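Local structure of Beta/alpha-amylase (Paenibacillus polymyxa, 3VOC) at residues A[317-329]-A[338-350]. The protein removes maltose units successively from the non-reducing ends of starch-type glucans through this N-terminal beta-amylase domain of a larger precursor that also yields an alpha-amylase. Residues are numbered along the deposited sequence; the frame is centred on the assembly and turned at random.
Sequences LDLTFTCLEMSDS and PSTLVDTVSSIAN. With TRS (2-amino-2-hydroxymethyl-propane-1,3-diol), chain J.
The ring of Phe321 is wedged against helix 338-350, where Val345 lays CG2 over one face, 4.1 Å from the ring centroid, in a CH-pi contact. Leu341 meets the rim instead, its CG lying 3.6 Å from Phe321 CZ, while Val342 CG2 borders the ring in its plane. With CG anti to the backbone N (chi1 -161°), Phe321 carries its flat, wholly apolar ring from the strand in among these branched residues, whose compact side chains let the helix come close to the ring. Leu319 CD2 rests on CG1, the other methyl of Val345, at 3.8 Å and, one helical turn further on, touches the small Ala349 CB. This is the strand-to-helix half of a beta-alpha-beta unit in the eight-stranded TIM barrel of glycoside hydrolase family 14: strand 318-321 and the helix run antiparallel, their axes 10.0 Å apart. Just past the strand, Thr322, probably a substrate-binding residue, starts its side chain away from the helix. The loop then makes a type I turn, Cys323 to Met326, and carries on to the start of the helix, where Met326 CB presses on Pro338 CG at a tight 3.4 Å. Beyond this point the packing gives way to a polar, partly solvent-exposed edge around the helix N-terminus. Here Asp328 OD1 takes a nearly straight bond from Thr340 N (2.9 Å, 170°) and a weak one from Ser339 N, while OD2 accepts from Thr340 OG1 at 2.5 Å. A short carboxylate suits this first turn, since it can meet amide hydrogens the helix itself does not use; an alanine here would probably leave Thr340 N and OG1 without their acceptor and free the loop to drift from the helix. On the outer side, a Tris molecule, probably from the crystallisation liquor, bridges Asp328 OD2 and OD2 of Asp343, whose OD1 forms a salt bridge with Lys375.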
# COMPACT_ATOMS: atom_id res chain seq x y z
N LEU A 317 2.62 -0.11 13.83
CA LEU A 317 1.67 -0.44 12.77
C LEU A 317 1.79 -1.91 12.40
O LEU A 317 2.91 -2.47 12.35
CB LEU A 317 1.94 0.40 11.52
CG LEU A 317 1.82 1.93 11.69
CD1 LEU A 317 2.29 2.67 10.46
CD2 LEU A 317 0.39 2.35 12.04
N ASP A 318 0.65 -2.54 12.13
CA ASP A 318 0.64 -3.92 11.65
C ASP A 318 0.94 -3.92 10.17
O ASP A 318 0.72 -2.91 9.49
CB ASP A 318 -0.71 -4.58 11.92
CG ASP A 318 -0.95 -4.84 13.41
OD1 ASP A 318 -0.08 -4.55 14.24
OD2 ASP A 318 -2.02 -5.37 13.74
N LEU A 319 1.45 -5.04 9.66
CA LEU A 319 1.87 -5.11 8.26
C LEU A 319 0.93 -6.00 7.47
O LEU A 319 0.69 -7.15 7.85
CB LEU A 319 3.31 -5.65 8.17
CG LEU A 319 3.84 -6.00 6.77
CD1 LEU A 319 3.88 -4.74 5.96
CD2 LEU A 319 5.25 -6.62 6.86
N THR A 320 0.40 -5.46 6.38
CA THR A 320 -0.37 -6.25 5.43
C THR A 320 0.55 -6.53 4.24
O THR A 320 1.17 -5.61 3.68
CB THR A 320 -1.65 -5.52 4.98
OG1 THR A 320 -2.53 -5.37 6.11
CG2 THR A 320 -2.37 -6.29 3.84
N PHE A 321 0.65 -7.80 3.88
CA PHE A 321 1.35 -8.15 2.67
C PHE A 321 0.41 -8.88 1.73
O PHE A 321 -0.69 -9.27 2.12
CB PHE A 321 2.64 -8.95 2.96
CG PHE A 321 3.62 -8.94 1.82
CD1 PHE A 321 4.18 -7.73 1.39
CD2 PHE A 321 3.94 -10.11 1.13
CE1 PHE A 321 5.07 -7.70 0.30
CE2 PHE A 321 4.84 -10.09 0.04
CZ PHE A 321 5.40 -8.89 -0.37
N THR A 322 0.84 -9.05 0.48
CA THR A 322 -0.02 -9.53 -0.59
C THR A 322 0.69 -10.60 -1.40
O THR A 322 1.81 -11.01 -1.06
CB THR A 322 -0.46 -8.33 -1.48
OG1 THR A 322 -1.31 -8.80 -2.52
CG2 THR A 322 0.76 -7.64 -2.09
N CYS A 323 0.04 -11.07 -2.47
CA CYS A 323 0.54 -12.18 -3.31
C CYS A 323 0.54 -13.54 -2.63
O CYS A 323 1.15 -14.50 -3.15
CB CYS A 323 1.94 -11.93 -3.87
SG CYS A 323 2.12 -10.37 -4.64
N LEU A 324 -0.17 -13.66 -1.50
CA LEU A 324 -0.25 -14.92 -0.78
C LEU A 324 -0.77 -16.11 -1.60
O LEU A 324 -0.49 -17.28 -1.27
CB LEU A 324 -1.07 -14.76 0.50
CG LEU A 324 -0.25 -14.43 1.75
CD1 LEU A 324 0.36 -13.02 1.66
CD2 LEU A 324 -1.14 -14.53 2.98
N GLU A 325 -1.51 -15.81 -2.66
CA GLU A 325 -2.11 -16.87 -3.49
C GLU A 325 -1.21 -17.39 -4.61
O GLU A 325 -1.54 -18.40 -5.26
CB GLU A 325 -3.45 -16.40 -4.08
CG GLU A 325 -3.38 -15.64 -5.42
CD GLU A 325 -2.88 -14.18 -5.33
OE1 GLU A 325 -2.37 -13.75 -4.27
OE2 GLU A 325 -3.00 -13.47 -6.35
N MET A 326 -0.09 -16.70 -4.85
CA MET A 326 0.75 -16.97 -6.03
C MET A 326 1.90 -17.94 -5.76
O MET A 326 2.40 -18.03 -4.64
CB MET A 326 1.36 -15.68 -6.55
CG MET A 326 0.41 -14.80 -7.28
SD MET A 326 1.30 -13.39 -7.95
CE MET A 326 -0.14 -12.45 -8.49
N SER A 327 2.31 -18.65 -6.81
CA SER A 327 3.43 -19.59 -6.72
C SER A 327 4.68 -19.01 -7.35
O SER A 327 4.60 -18.10 -8.19
CB SER A 327 3.08 -20.92 -7.42
OG SER A 327 1.96 -21.54 -6.82
N ASP A 328 5.83 -19.52 -6.95
CA ASP A 328 7.11 -19.15 -7.56
C ASP A 328 7.21 -19.66 -8.98
O ASP A 328 6.79 -20.77 -9.29
CB ASP A 328 8.27 -19.73 -6.75
CG ASP A 328 8.64 -18.87 -5.57
OD1 ASP A 328 8.18 -17.71 -5.50
OD2 ASP A 328 9.40 -19.34 -4.71
N SER A 329 7.78 -18.83 -9.85
CA SER A 329 8.10 -19.26 -11.19
C SER A 329 9.58 -19.04 -11.43
O SER A 329 10.35 -20.00 -11.56
CB SER A 329 7.25 -18.53 -12.24
OG SER A 329 7.81 -18.76 -13.53
N PRO A 338 6.88 -14.69 -6.30
CA PRO A 338 6.02 -14.13 -5.25
C PRO A 338 5.94 -14.98 -4.00
O PRO A 338 5.78 -14.43 -2.93
CB PRO A 338 4.63 -14.05 -5.92
CG PRO A 338 4.69 -15.03 -7.06
CD PRO A 338 6.12 -15.00 -7.53
N SER A 339 6.05 -16.30 -4.13
CA SER A 339 5.94 -17.16 -2.96
C SER A 339 7.17 -17.00 -2.05
O SER A 339 7.05 -16.91 -0.83
CB SER A 339 5.73 -18.62 -3.38
OG SER A 339 5.59 -19.44 -2.24
N THR A 340 8.35 -16.97 -2.66
CA THR A 340 9.60 -16.62 -1.96
C THR A 340 9.53 -15.22 -1.34
O THR A 340 9.99 -15.00 -0.23
CB THR A 340 10.80 -16.71 -2.93
OG1 THR A 340 11.06 -18.10 -3.23
CG2 THR A 340 12.08 -16.05 -2.36
N LEU A 341 8.96 -14.26 -2.06
CA LEU A 341 8.82 -12.89 -1.54
C LEU A 341 7.95 -12.86 -0.28
O LEU A 341 8.33 -12.25 0.73
CB LEU A 341 8.26 -11.95 -2.63
CG LEU A 341 7.98 -10.49 -2.27
CD1 LEU A 341 9.26 -9.79 -1.81
CD2 LEU A 341 7.37 -9.79 -3.49
N VAL A 342 6.81 -13.54 -0.34
CA VAL A 342 5.95 -13.68 0.83
C VAL A 342 6.73 -14.29 2.01
O VAL A 342 6.64 -13.79 3.12
CB VAL A 342 4.69 -14.55 0.55
CG1 VAL A 342 3.93 -14.83 1.86
CG2 VAL A 342 3.76 -13.85 -0.49
N ASP A 343 7.47 -15.37 1.75
CA ASP A 343 8.29 -16.00 2.80
C ASP A 343 9.29 -15.01 3.39
O ASP A 343 9.41 -14.91 4.60
CB ASP A 343 9.03 -17.23 2.30
CG ASP A 343 8.11 -18.38 1.92
OD1 ASP A 343 6.88 -18.28 2.15
OD2 ASP A 343 8.62 -19.39 1.38
N THR A 344 9.99 -14.28 2.52
CA THR A 344 10.98 -13.29 2.94
C THR A 344 10.37 -12.24 3.87
O THR A 344 10.82 -12.07 5.00
CB THR A 344 11.65 -12.61 1.73
OG1 THR A 344 12.36 -13.61 0.98
CG2 THR A 344 12.66 -11.53 2.20
N VAL A 345 9.33 -11.56 3.39
CA VAL A 345 8.71 -10.48 4.14
C VAL A 345 8.10 -11.01 5.43
O VAL A 345 8.30 -10.44 6.52
CB VAL A 345 7.64 -9.75 3.28
CG1 VAL A 345 6.73 -8.85 4.15
CG2 VAL A 345 8.30 -8.94 2.16
N SER A 346 7.39 -12.13 5.31
CA SER A 346 6.75 -12.76 6.47
C SER A 346 7.74 -13.19 7.55
O SER A 346 7.50 -12.94 8.74
CB SER A 346 5.86 -13.95 6.05
OG SER A 346 4.81 -13.54 5.17
N SER A 347 8.84 -13.83 7.15
CA SER A 347 9.90 -14.25 8.09
C SER A 347 10.51 -13.06 8.84
O SER A 347 10.75 -13.13 10.05
CB SER A 347 11.03 -14.97 7.36
OG SER A 347 10.64 -16.28 6.99
N ILE A 348 10.78 -11.99 8.11
CA ILE A 348 11.33 -10.78 8.73
C ILE A 348 10.34 -10.18 9.73
O ILE A 348 10.71 -9.90 10.88
CB ILE A 348 11.75 -9.74 7.68
CG1 ILE A 348 12.87 -10.32 6.81
CG2 ILE A 348 12.15 -8.40 8.37
CD1 ILE A 348 13.19 -9.51 5.56
N ALA A 349 9.09 -9.99 9.30
CA ALA A 349 8.06 -9.49 10.21
C ALA A 349 7.94 -10.34 11.48
O ALA A 349 7.91 -9.80 12.60
CB ALA A 349 6.72 -9.41 9.49
N ASN A 350 7.90 -11.67 11.34
CA ASN A 350 7.80 -12.53 12.53
C ASN A 350 9.02 -12.46 13.43
O ASN A 350 8.89 -12.44 14.65
CB ASN A 350 7.51 -14.00 12.18
CG ASN A 350 6.07 -14.22 11.78
OD1 ASN A 350 5.18 -13.44 12.16
ND2 ASN A 350 5.82 -15.26 11.01
C TRS J . 9.01 -22.30 -1.92
C1 TRS J . 8.58 -20.87 -1.57
C2 TRS J . 10.17 -22.27 -2.91
C3 TRS J . 9.38 -23.14 -0.71
N TRS J . 7.87 -22.99 -2.53
O1 TRS J . 7.69 -20.86 -0.46
O2 TRS J . 9.70 -21.94 -4.20
O3 TRS J . 10.47 -22.53 -0.05
O HOH W 1 5.76 -21.68 -4.78